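Lysine cyclodeaminase (Streptomyces pristinaespiralis, PDB 5YU3) catalyses the NAD-dependent cyclising deamination of L-lysine, probably to L-pipecolate, and also recognises L-ornithine and L-2,4-diaminobutyrate. Local coordinates at residues L91-A99 and A110-T118; R135-T146 and L161-D170. All coordinates share one frame; numbering follows the deposited sequence.

Overall arrangement
Read from the N terminus, contact 1 comes first: 91-99 and 110-118 close a short beta hairpin in the mixed sheet, and 110-118 then turns into helix 115-133. That helix leads into 135-146, where contact 2 opens. Here 135-146 and 161-170 close a longer loop, made almost wholly of helix 148-160, and become neighbours in the parallel seven-stranded sheet that binds NAD. The two loops are in series, neither nesting nor crossing, and their centres lie about 26 Å apart on opposite sides of the chain's centre. NAD bridges them: contact 1 meets its phosphates and nicotinamide ring, contact 2 its adenosine end.

Contact 1: residues L91-A99 and A110-T118; sequences LPTILGTVA and ALMDGVLLT. With NAD (nicotinamide-adenine-dinucleotide), chain F.
This is a buried antiparallel hairpin contact between strands 94-99 and 110-113 of the mixed sheet, ending where helix 115-133 begins. V98 and M112 form a hydrogen-bonded pair; V98 N reaches M112 O at 2.9 Å, nearly straight at 171°. Next to it T97 and D113 form a non-hydrogen-bonded pair, and G114 N bonds to G96 O from above the carbonyl plane. G114 suits this turn because a CB would collide with G96 and T97. D113 caps the helix: OD1 takes V115 N from above the carboxylate plane, OD2 takes L116 N on its syn side, and OD1 also accepts from H332 N of the second subunit. Branched V115 sets CG2 against L95 CD1 at 3.7 Å. I94 and T118 cross at about a right angle, methyl to methyl (CG2 to CG2, 4.0 Å). With T118 OG1 anti to the carbonyl carbon (chi1 -67°), the hydroxyl turns back to G114 O at 2.6 Å and bonds K77, while CG2 lies 3.7 Å from NAD C5N. T93 OG1 donates to NAD O1A at 2.6 Å. The chemistry thus joins an apolar wall for the nicotinamide to a neutral hydroxyl for the diphosphate, with T118 also touching the bound proline.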
loop_
_atom_site.group_PDB
_atom_site.type_symbol
_atom_site.label_atom_id
_atom_site.label_comp_id
_atom_site.label_asym_id
_atom_site.label_seq_id
_atom_site.Cartn_x
_atom_site.Cartn_y
_atom_site.Cartn_z
ATOM N N LEU A 91 -3.603 3.872 22.477
ATOM C CA LEU A 91 -4.062 3.632 21.123
ATOM C C LEU A 91 -4.328 2.150 20.925
ATOM O O LEU A 91 -3.768 1.308 21.634
ATOM C CB LEU A 91 -3.015 4.108 20.103
ATOM C CG LEU A 91 -2.886 5.622 19.884
ATOM C CD1 LEU A 91 -1.635 5.950 19.088
ATOM C CD2 LEU A 91 -4.129 6.168 19.182
ATOM N N PRO A 92 -5.188 1.792 19.982
ATOM C CA PRO A 92 -5.403 0.374 19.694
ATOM C C PRO A 92 -4.161 -0.248 19.079
ATOM O O PRO A 92 -3.398 0.404 18.358
ATOM C CB PRO A 92 -6.576 0.381 18.712
ATOM C CG PRO A 92 -6.578 1.884 18.159
ATOM C CD PRO A 92 -6.078 2.635 19.100
ATOM N N THR A 93 -3.959 -1.528 19.401
ATOM C CA THR A 93 -2.891 -2.295 18.769
ATOM C C THR A 93 -3.035 -2.304 17.250
ATOM O O THR A 93 -2.043 -2.139 16.527
ATOM C CB THR A 93 -2.898 -3.722 19.318
ATOM O OG1 THR A 93 -2.436 -3.697 20.672
ATOM C CG2 THR A 93 -1.996 -4.651 18.486
ATOM N N ILE A 94 -4.256 -2.515 16.757
ATOM C CA ILE A 94 -4.556 -2.529 15.328
ATOM C C ILE A 94 -5.022 -1.128 14.942
ATOM O O ILE A 94 -6.079 -0.664 15.386
ATOM C CB ILE A 94 -5.611 -3.588 14.979
ATOM C CG1 ILE A 94 -5.085 -5.005 15.282
ATOM C CG2 ILE A 94 -6.047 -3.462 13.509
ATOM C CD1 ILE A 94 -3.834 -5.392 14.490
ATOM N N LEU A 95 -4.237 -0.460 14.101
ATOM C CA LEU A 95 -4.512 0.906 13.672
ATOM C C LEU A 95 -4.370 0.943 12.160
ATOM O O LEU A 95 -3.289 0.659 11.638
ATOM C CB LEU A 95 -3.526 1.869 14.351
ATOM C CG LEU A 95 -3.803 3.358 14.538
ATOM C CD1 LEU A 95 -5.247 3.585 14.971
ATOM C CD2 LEU A 95 -2.808 3.919 15.558
ATOM N N GLY A 96 -5.447 1.284 11.454
ATOM C CA GLY A 96 -5.379 1.255 10.004
ATOM C C GLY A 96 -6.449 2.095 9.336
ATOM O O GLY A 96 -7.314 2.684 9.990
ATOM N N THR A 97 -6.374 2.126 8.006
ATOM C CA THR A 97 -7.288 2.878 7.154
ATOM C C THR A 97 -7.519 2.081 5.875
ATOM O O THR A 97 -6.703 1.240 5.495
ATOM C CB THR A 97 -6.724 4.275 6.835
ATOM O OG1 THR A 97 -5.313 4.177 6.637
ATOM C CG2 THR A 97 -6.975 5.247 7.993
ATOM N N VAL A 98 -8.644 2.336 5.205
ATOM C CA VAL A 98 -9.009 1.603 3.997
ATOM C C VAL A 98 -9.314 2.615 2.904
ATOM O O VAL A 98 -10.134 3.518 3.106
ATOM C CB VAL A 98 -10.218 0.669 4.205
ATOM C CG1 VAL A 98 -10.289 -0.362 3.076
ATOM C CG2 VAL A 98 -10.145 -0.035 5.567
ATOM N N ALA A 99 -8.662 2.463 1.750
ATOM C CA ALA A 99 -8.870 3.359 0.619
ATOM C C ALA A 99 -9.448 2.599 -0.568
ATOM O O ALA A 99 -9.237 1.391 -0.724
ATOM C CB ALA A 99 -7.553 4.047 0.204
ATOM N N ALA A 110 -12.310 7.027 -2.368
ATOM C CA ALA A 110 -12.891 6.968 -1.034
ATOM C C ALA A 110 -11.830 6.538 -0.031
ATOM O O ALA A 110 -10.905 5.785 -0.362
ATOM C CB ALA A 110 -14.096 6.019 -1.001
ATOM N N LEU A 111 -11.969 7.041 1.196
ATOM C CA LEU A 111 -11.017 6.785 2.272
ATOM C C LEU A 111 -11.761 6.775 3.602
ATOM O O LEU A 111 -12.550 7.687 3.860
ATOM C CB LEU A 111 -9.927 7.867 2.280
ATOM C CG LEU A 111 -8.934 7.835 3.436
ATOM C CD1 LEU A 111 -8.117 6.557 3.370
ATOM C CD2 LEU A 111 -8.032 9.061 3.367
ATOM N N MET A 112 -11.498 5.776 4.453
ATOM C CA MET A 112 -12.202 5.679 5.732
ATOM C C MET A 112 -11.340 4.985 6.777
ATOM O O MET A 112 -10.325 4.352 6.468
ATOM C CB MET A 112 -13.535 4.921 5.587
ATOM C CG MET A 112 -13.366 3.457 5.168
ATOM S SD MET A 112 -14.919 2.530 5.189
ATOM C CE MET A 112 -15.206 2.418 6.954
ATOM N N ASP A 113 -11.775 5.115 8.034
ATOM C CA ASP A 113 -11.173 4.390 9.151
ATOM C C ASP A 113 -11.130 2.893 8.876
ATOM O O ASP A 113 -12.055 2.323 8.285
ATOM C CB ASP A 113 -11.989 4.626 10.427
ATOM C CG ASP A 113 -11.593 3.684 11.550
ATOM O OD1 ASP A 113 -10.427 3.758 11.982
ATOM O OD2 ASP A 113 -12.445 2.883 12.005
ATOM N N GLY A 114 -10.065 2.245 9.357
ATOM C CA GLY A 114 -9.965 0.797 9.297
ATOM C C GLY A 114 -10.020 0.098 10.646
ATOM O O GLY A 114 -10.064 -1.135 10.692
ATOM N N VAL A 115 -10.034 0.852 11.751
ATOM C CA VAL A 115 -10.018 0.233 13.083
ATOM C C VAL A 115 -11.319 -0.524 13.347
ATOM O O VAL A 115 -11.310 -1.730 13.642
ATOM C CB VAL A 115 -9.764 1.289 14.174
ATOM C CG1 VAL A 115 -9.905 0.654 15.565
ATOM C CG2 VAL A 115 -8.385 1.910 14.021
ATOM N N LEU A 116 -12.460 0.179 13.281
ATOM C CA LEU A 116 -13.744 -0.484 13.514
ATOM C C LEU A 116 -14.016 -1.544 12.452
ATOM O O LEU A 116 -14.397 -2.673 12.773
ATOM C CB LEU A 116 -14.882 0.541 13.551
ATOM C CG LEU A 116 -16.290 -0.043 13.725
ATOM C CD1 LEU A 116 -16.394 -0.828 15.024
ATOM C CD2 LEU A 116 -17.359 1.072 13.659
ATOM N N LEU A 117 -13.844 -1.184 11.176
ATOM C CA LEU A 117 -14.064 -2.117 10.074
ATOM C C LEU A 117 -13.270 -3.414 10.254
ATOM O O LEU A 117 -13.795 -4.505 9.998
ATOM C CB LEU A 117 -13.698 -1.430 8.747
ATOM C CG LEU A 117 -13.784 -2.172 7.413
ATOM C CD1 LEU A 117 -14.018 -1.179 6.273
ATOM C CD2 LEU A 117 -12.513 -2.977 7.125
ATOM N N THR A 118 -12.001 -3.313 10.655
ATOM C CA THR A 118 -11.185 -4.520 10.830
ATOM C C THR A 118 -11.779 -5.406 11.921
ATOM O O THR A 118 -11.935 -6.622 11.744
ATOM C CB THR A 118 -9.729 -4.159 11.167
ATOM O OG1 THR A 118 -9.111 -3.510 10.041
ATOM C CG2 THR A 118 -8.906 -5.426 11.507
HETATM P PA NAD F . -4.989 -6.242 21.525
HETATM O O1A NAD F . -3.641 -5.707 21.896
HETATM O O2A NAD F . -6.215 -5.360 21.655
HETATM O O5B NAD F . -5.285 -7.531 22.442
HETATM C C5B NAD F . -4.350 -8.616 22.476
HETATM C C4B NAD F . -4.441 -9.218 23.870
HETATM O O4B NAD F . -3.662 -10.416 23.917
HETATM C C3B NAD F . -3.850 -8.286 24.931
HETATM O O3B NAD F . -4.852 -7.961 25.920
HETATM C C2B NAD F . -2.714 -9.094 25.537
HETATM O O2B NAD F . -2.549 -8.903 26.940
HETATM C C1B NAD F . -3.156 -10.511 25.244
HETATM N N9A NAD F . -2.105 -11.551 25.269
HETATM C C8A NAD F . -0.816 -11.459 24.872
HETATM N N7A NAD F . -0.180 -12.663 25.039
HETATM C C5A NAD F . -1.091 -13.527 25.546
HETATM C C6A NAD F . -1.118 -14.940 25.967
HETATM N N6A NAD F . -0.013 -15.716 25.870
HETATM N N1A NAD F . -2.290 -15.437 26.424
HETATM C C2A NAD F . -3.414 -14.704 26.535
HETATM N N3A NAD F . -3.461 -13.408 26.187
HETATM C C4A NAD F . -2.354 -12.787 25.693
HETATM O O3 NAD F . -4.879 -6.780 19.995
HETATM P PN NAD F . -6.072 -7.276 19.052
HETATM O O1N NAD F . -7.103 -7.977 19.907
HETATM O O2N NAD F . -6.477 -6.118 18.166
HETATM O O5D NAD F . -5.327 -8.341 18.097
HETATM C C5D NAD F . -4.978 -9.633 18.597
HETATM C C4D NAD F . -4.374 -10.455 17.458
HETATM O O4D NAD F . -5.311 -10.563 16.386
HETATM C C3D NAD F . -3.141 -9.792 16.868
HETATM O O3D NAD F . -2.193 -10.820 16.506
HETATM C C2D NAD F . -3.662 -9.160 15.596
HETATM O O2D NAD F . -2.632 -8.900 14.633
HETATM C C1D NAD F . -4.648 -10.226 15.165
HETATM N N1N NAD F . -5.631 -9.800 14.176
HETATM C C2N NAD F . -6.056 -10.710 13.290
HETATM C C3N NAD F . -6.988 -10.380 12.316
HETATM C C7N NAD F . -7.440 -11.436 11.364
HETATM O O7N NAD F . -8.069 -11.133 10.370
HETATM N N7N NAD F . -7.174 -12.719 11.663
HETATM C C4N NAD F . -7.524 -9.089 12.279
HETATM C C5N NAD F . -7.083 -8.175 13.235
HETATM C C6N NAD F . -6.137 -8.554 14.188
#

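Contact 2: residues R135-T146 and L161-D170; sequences RPDSHTLGLIGT and LPLQRALVWD. With NAD (nicotinamide-adenine-dinucleotide), chain F.
R165 leaves its strand with CG between the backbone N and carbonyl carbon (chi1 69°), then runs extended to NE, while T140 sets OG1 anti to its own carbonyl carbon (chi1 -66°); the two meet with R165 NE donating to T140 OG1 at 3.0 Å, almost straight at 171° and in the guanidinium plane. L167 CD1 lies over one guanidinium face, a water bridges R165 NH2 and T140 OG1, and E201 forms a salt bridge with R165 NH2. H139 ND1 shares a hydrogen bond with T140 OG1, and Q164 CB sits over a face of the imidazole, 3.3 Å from NE2. Replacing R165 with a leucine would probably leave E201 without its cationic mate and the T140 hydroxyl without its NE donor.

These neighbours are parallel strands of a Rossmann-type beta-alpha-beta unit. Backbone bonds run from L141 N to R165 O through to G145 N to W169 O. On one side, L141 CB meets L163 CD1 at 3.8 Å, and the apolar L141, L143 and L163 pack under helix 148-160, while V168, alongside L143, also meets V190.

At the C-terminal ends D170 takes T146 N on the anti lone pair of OD2 at 2.8 Å. The same carboxylate receives both adenosine ribose hydroxyls, O2B on OD1 (2.6 Å) and O3B on OD2 (2.7 Å). G145, whose backbone angles call for glycine, passes 3.7 Å from NAD N3A through its CA. An acid gripping both hydroxyls is consistent with preference for NAD, since a 2'-phosphate would probably be repelled here.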
loop_
_atom_site.group_PDB
_atom_site.type_symbol
_atom_site.label_atom_id
_atom_site.label_comp_id
_atom_site.label_asym_id
_atom_site.label_seq_id
_atom_site.Cartn_x
_atom_site.Cartn_y
_atom_site.Cartn_z
ATOM N N ARG A 135 -20.786 -26.697 16.804
ATOM C CA ARG A 135 -22.087 -27.290 17.064
ATOM C C ARG A 135 -23.148 -26.191 17.094
ATOM O O ARG A 135 -22.942 -25.158 17.741
ATOM C CB ARG A 135 -22.064 -28.039 18.394
ATOM C CG ARG A 135 -21.732 -29.525 18.274
ATOM C CD ARG A 135 -22.037 -30.237 19.592
ATOM N NE ARG A 135 -23.475 -30.434 19.797
ATOM C CZ ARG A 135 -24.184 -31.440 19.284
ATOM N NH1 ARG A 135 -23.595 -32.362 18.536
ATOM N NH2 ARG A 135 -25.485 -31.529 19.528
ATOM N N PRO A 136 -24.270 -26.357 16.394
ATOM C CA PRO A 136 -25.281 -25.291 16.373
ATOM C C PRO A 136 -25.905 -25.011 17.722
ATOM O O PRO A 136 -26.530 -23.958 17.886
ATOM C CB PRO A 136 -26.315 -25.804 15.368
ATOM C CG PRO A 136 -25.983 -27.372 15.283
ATOM C CD PRO A 136 -24.697 -27.484 15.494
ATOM N N ASP A 137 -25.756 -25.907 18.700
ATOM C CA ASP A 137 -26.239 -25.648 20.047
ATOM C C ASP A 137 -25.113 -25.251 20.995
ATOM O O ASP A 137 -25.287 -25.320 22.220
ATOM C CB ASP A 137 -27.002 -26.867 20.584
ATOM C CG ASP A 137 -26.147 -28.121 20.643
ATOM O OD1 ASP A 137 -25.030 -28.119 20.085
ATOM O OD2 ASP A 137 -26.594 -29.121 21.247
ATOM N N SER A 138 -23.962 -24.835 20.450
ATOM C CA SER A 138 -22.853 -24.358 21.270
ATOM C C SER A 138 -23.324 -23.317 22.278
ATOM O O SER A 138 -23.987 -22.338 21.921
ATOM C CB SER A 138 -21.763 -23.762 20.378
ATOM O OG SER A 138 -21.070 -24.778 19.669
ATOM N N HIS A 139 -22.957 -23.526 23.533
ATOM C CA HIS A 139 -23.441 -22.720 24.641
ATOM C C HIS A 139 -22.333 -21.954 25.352
ATOM O O HIS A 139 -22.588 -20.869 25.889
ATOM C CB HIS A 139 -24.213 -23.660 25.608
ATOM C CG HIS A 139 -24.310 -23.193 27.028
ATOM N ND1 HIS A 139 -23.220 -23.105 27.872
ATOM C CD2 HIS A 139 -25.391 -22.877 27.783
ATOM C CE1 HIS A 139 -23.619 -22.703 29.067
ATOM N NE2 HIS A 139 -24.933 -22.562 29.040
ATOM N N THR A 140 -21.102 -22.463 25.339
ATOM C CA THR A 140 -19.988 -21.871 26.071
ATOM C C THR A 140 -18.890 -21.459 25.104
ATOM O O THR A 140 -18.315 -22.309 24.417
ATOM C CB THR A 140 -19.420 -22.852 27.099
ATOM O OG1 THR A 140 -20.401 -23.091 28.118
ATOM C CG2 THR A 140 -18.153 -22.285 27.725
ATOM N N LEU A 141 -18.579 -20.169 25.077
ATOM C CA LEU A 141 -17.470 -19.656 24.286
ATOM C C LEU A 141 -16.251 -19.480 25.179
ATOM O O LEU A 141 -16.365 -19.036 26.327
ATOM C CB LEU A 141 -17.837 -18.319 23.624
ATOM C CG LEU A 141 -16.711 -17.494 22.979
ATOM C CD1 LEU A 141 -16.212 -18.204 21.726
ATOM C CD2 LEU A 141 -17.207 -16.082 22.636
ATOM N N GLY A 142 -15.087 -19.844 24.656
ATOM C CA GLY A 142 -13.817 -19.545 25.294
ATOM C C GLY A 142 -13.102 -18.452 24.517
ATOM O O GLY A 142 -13.129 -18.445 23.282
ATOM N N LEU A 143 -12.482 -17.521 25.244
ATOM C CA LEU A 143 -11.662 -16.477 24.633
ATOM C C LEU A 143 -10.303 -16.470 25.305
ATOM O O LEU A 143 -10.216 -16.309 26.526
ATOM C CB LEU A 143 -12.313 -15.087 24.755
ATOM C CG LEU A 143 -13.669 -14.899 24.069
ATOM C CD1 LEU A 143 -14.248 -13.530 24.418
ATOM C CD2 LEU A 143 -13.591 -15.079 22.540
ATOM N N ILE A 144 -9.240 -16.649 24.520
ATOM C CA ILE A 144 -7.876 -16.455 24.998
ATOM C C ILE A 144 -7.352 -15.182 24.354
ATOM O O ILE A 144 -7.262 -15.097 23.122
ATOM C CB ILE A 144 -6.961 -17.644 24.667
ATOM C CG1 ILE A 144 -7.623 -18.970 25.052
ATOM C CG2 ILE A 144 -5.604 -17.447 25.356
ATOM C CD1 ILE A 144 -7.633 -19.212 26.519
ATOM N N GLY A 145 -7.000 -14.199 25.184
ATOM C CA GLY A 145 -6.826 -12.839 24.710
ATOM C C GLY A 145 -8.141 -12.080 24.798
ATOM O O GLY A 145 -9.114 -12.446 24.135
ATOM N N THR A 146 -8.197 -11.062 25.657
ATOM C CA THR A 146 -9.413 -10.274 25.809
ATOM C C THR A 146 -9.107 -8.814 25.511
ATOM O O THR A 146 -9.433 -7.920 26.303
ATOM C CB THR A 146 -10.021 -10.434 27.210
ATOM O OG1 THR A 146 -9.102 -9.971 28.201
ATOM C CG2 THR A 146 -10.364 -11.898 27.476
ATOM N N LEU A 161 -24.626 -18.183 17.241
ATOM C CA LEU A 161 -24.714 -19.333 18.127
ATOM C C LEU A 161 -25.440 -18.958 19.411
ATOM O O LEU A 161 -25.358 -17.813 19.867
ATOM C CB LEU A 161 -23.320 -19.876 18.483
ATOM C CG LEU A 161 -22.464 -20.401 17.331
ATOM C CD1 LEU A 161 -21.030 -20.613 17.809
ATOM C CD2 LEU A 161 -23.088 -21.675 16.731
ATOM N N PRO A 162 -26.141 -19.915 20.031
ATOM C CA PRO A 162 -26.919 -19.626 21.249
ATOM C C PRO A 162 -26.057 -19.574 22.507
ATOM O O PRO A 162 -26.277 -20.306 23.483
ATOM C CB PRO A 162 -27.930 -20.775 21.263
ATOM C CG PRO A 162 -27.078 -21.941 20.565
ATOM C CD PRO A 162 -26.339 -21.360 19.649
ATOM N N LEU A 163 -25.071 -18.681 22.494
ATOM C CA LEU A 163 -24.094 -18.607 23.570
ATOM C C LEU A 163 -24.743 -18.110 24.851
ATOM O O LEU A 163 -25.475 -17.115 24.848
ATOM C CB LEU A 163 -22.941 -17.681 23.188
ATOM C CG LEU A 163 -22.085 -18.094 21.991
ATOM C CD1 LEU A 163 -20.927 -17.123 21.835
ATOM C CD2 LEU A 163 -21.559 -19.519 22.146
ATOM N N GLN A 164 -24.465 -18.806 25.951
ATOM C CA GLN A 164 -24.940 -18.392 27.258
ATOM C C GLN A 164 -23.838 -17.884 28.170
ATOM O O GLN A 164 -24.130 -17.134 29.107
ATOM C CB GLN A 164 -25.672 -19.549 27.951
ATOM C CG GLN A 164 -26.975 -19.922 27.260
ATOM C CD GLN A 164 -28.126 -19.031 27.695
ATOM O OE1 GLN A 164 -29.130 -18.903 26.988
ATOM N NE2 GLN A 164 -27.984 -18.405 28.865
ATOM N N ARG A 165 -22.586 -18.252 27.921
ATOM C CA ARG A 165 -21.512 -17.773 28.773
ATOM C C ARG A 165 -20.210 -17.766 27.995
ATOM O O ARG A 165 -20.049 -18.475 26.997
ATOM C CB ARG A 165 -21.373 -18.618 30.046
ATOM C CG ARG A 165 -20.862 -20.008 29.799
ATOM C CD ARG A 165 -20.651 -20.746 31.113
ATOM N NE ARG A 165 -20.150 -22.098 30.892
ATOM C CZ ARG A 165 -19.522 -22.819 31.817
ATOM N NH1 ARG A 165 -19.311 -22.309 33.026
ATOM N NH2 ARG A 165 -19.093 -24.038 31.527
ATOM N N ALA A 166 -19.291 -16.931 28.462
ATOM C CA ALA A 166 -17.948 -16.825 27.907
ATOM C C ALA A 166 -16.949 -16.991 29.041
ATOM O O ALA A 166 -17.005 -16.254 30.034
ATOM C CB ALA A 166 -17.749 -15.478 27.195
ATOM N N LEU A 167 -16.054 -17.971 28.900
ATOM C CA LEU A 167 -14.934 -18.187 29.811
ATOM C C LEU A 167 -13.694 -17.567 29.180
ATOM O O LEU A 167 -13.337 -17.929 28.055
ATOM C CB LEU A 167 -14.716 -19.681 30.043
ATOM C CG LEU A 167 -15.888 -20.524 30.558
ATOM C CD1 LEU A 167 -15.468 -21.986 30.665
ATOM C CD2 LEU A 167 -16.370 -20.007 31.910
ATOM N N VAL A 168 -13.051 -16.625 29.879
ATOM C CA VAL A 168 -12.078 -15.755 29.224
ATOM C C VAL A 168 -10.776 -15.670 30.011
ATOM O O VAL A 168 -10.754 -15.726 31.246
ATOM C CB VAL A 168 -12.665 -14.336 28.978
ATOM C CG1 VAL A 168 -14.026 -14.437 28.331
ATOM C CG2 VAL A 168 -12.753 -13.535 30.269
ATOM N N TRP A 169 -9.671 -15.537 29.274
ATOM C CA TRP A 169 -8.357 -15.393 29.873
ATOM C C TRP A 169 -7.532 -14.386 29.085
ATOM O O TRP A 169 -7.655 -14.287 27.862
ATOM C CB TRP A 169 -7.600 -16.731 29.925
ATOM C CG TRP A 169 -6.329 -16.643 30.687
ATOM C CD1 TRP A 169 -5.056 -16.699 30.187
ATOM C CD2 TRP A 169 -6.195 -16.484 32.103
ATOM N NE1 TRP A 169 -4.142 -16.586 31.203
ATOM C CE2 TRP A 169 -4.815 -16.449 32.390
ATOM C CE3 TRP A 169 -7.110 -16.366 33.154
ATOM C CZ2 TRP A 169 -4.326 -16.310 33.689
ATOM C CZ3 TRP A 169 -6.623 -16.219 34.441
ATOM C CH2 TRP A 169 -5.245 -16.192 34.696
ATOM N N ASP A 170 -6.707 -13.639 29.811
ATOM C CA ASP A 170 -5.667 -12.783 29.260
ATOM C C ASP A 170 -4.482 -12.858 30.208
ATOM O O ASP A 170 -4.658 -13.052 31.414
ATOM C CB ASP A 170 -6.169 -11.333 29.114
ATOM C CG ASP A 170 -5.353 -10.506 28.123
ATOM O OD1 ASP A 170 -4.203 -10.141 28.449
ATOM O OD2 ASP A 170 -5.898 -10.176 27.036
HETATM P PA NAD F . -4.989 -6.242 21.525
HETATM O O1A NAD F . -3.641 -5.707 21.896
HETATM O O2A NAD F . -6.215 -5.360 21.655
HETATM O O5B NAD F . -5.285 -7.531 22.442
HETATM C C5B NAD F . -4.350 -8.616 22.476
HETATM C C4B NAD F . -4.441 -9.218 23.870
HETATM O O4B NAD F . -3.662 -10.416 23.917
HETATM C C3B NAD F . -3.850 -8.286 24.931
HETATM O O3B NAD F . -4.852 -7.961 25.920
HETATM C C2B NAD F . -2.714 -9.094 25.537
HETATM O O2B NAD F . -2.549 -8.903 26.940
HETATM C C1B NAD F . -3.156 -10.511 25.244
HETATM N N9A NAD F . -2.105 -11.551 25.269
HETATM C C8A NAD F . -0.816 -11.459 24.872
HETATM N N7A NAD F . -0.180 -12.663 25.039
HETATM C C5A NAD F . -1.091 -13.527 25.546
HETATM C C6A NAD F . -1.118 -14.940 25.967
HETATM N N6A NAD F . -0.013 -15.716 25.870
HETATM N N1A NAD F . -2.290 -15.437 26.424
HETATM C C2A NAD F . -3.414 -14.704 26.535
HETATM N N3A NAD F . -3.461 -13.408 26.187
HETATM C C4A NAD F . -2.354 -12.787 25.693
HETATM O O3 NAD F . -4.879 -6.780 19.995
HETATM P PN NAD F . -6.072 -7.276 19.052
HETATM O O1N NAD F . -7.103 -7.977 19.907
HETATM O O2N NAD F . -6.477 -6.118 18.166
HETATM O O5D NAD F . -5.327 -8.341 18.097
HETATM C C5D NAD F . -4.978 -9.633 18.597
HETATM C C4D NAD F . -4.374 -10.455 17.458
HETATM O O4D NAD F . -5.311 -10.563 16.386
HETATM C C3D NAD F . -3.141 -9.792 16.868
HETATM O O3D NAD F . -2.193 -10.820 16.506
HETATM C C2D NAD F . -3.662 -9.160 15.596
HETATM O O2D NAD F . -2.632 -8.900 14.633
HETATM C C1D NAD F . -4.648 -10.226 15.165
HETATM N N1N NAD F . -5.631 -9.800 14.176
HETATM C C2N NAD F . -6.056 -10.710 13.290
HETATM C C3N NAD F . -6.988 -10.380 12.316
HETATM C C7N NAD F . -7.440 -11.436 11.364
HETATM O O7N NAD F . -8.069 -11.133 10.370
HETATM N N7N NAD F . -7.174 -12.719 11.663
HETATM C C4N NAD F . -7.524 -9.089 12.279
HETATM C C5N NAD F . -7.083 -8.175 13.235
HETATM C C6N NAD F . -6.137 -8.554 14.188
HETATM O O HOH W 1 -19.235 -25.880 29.242
#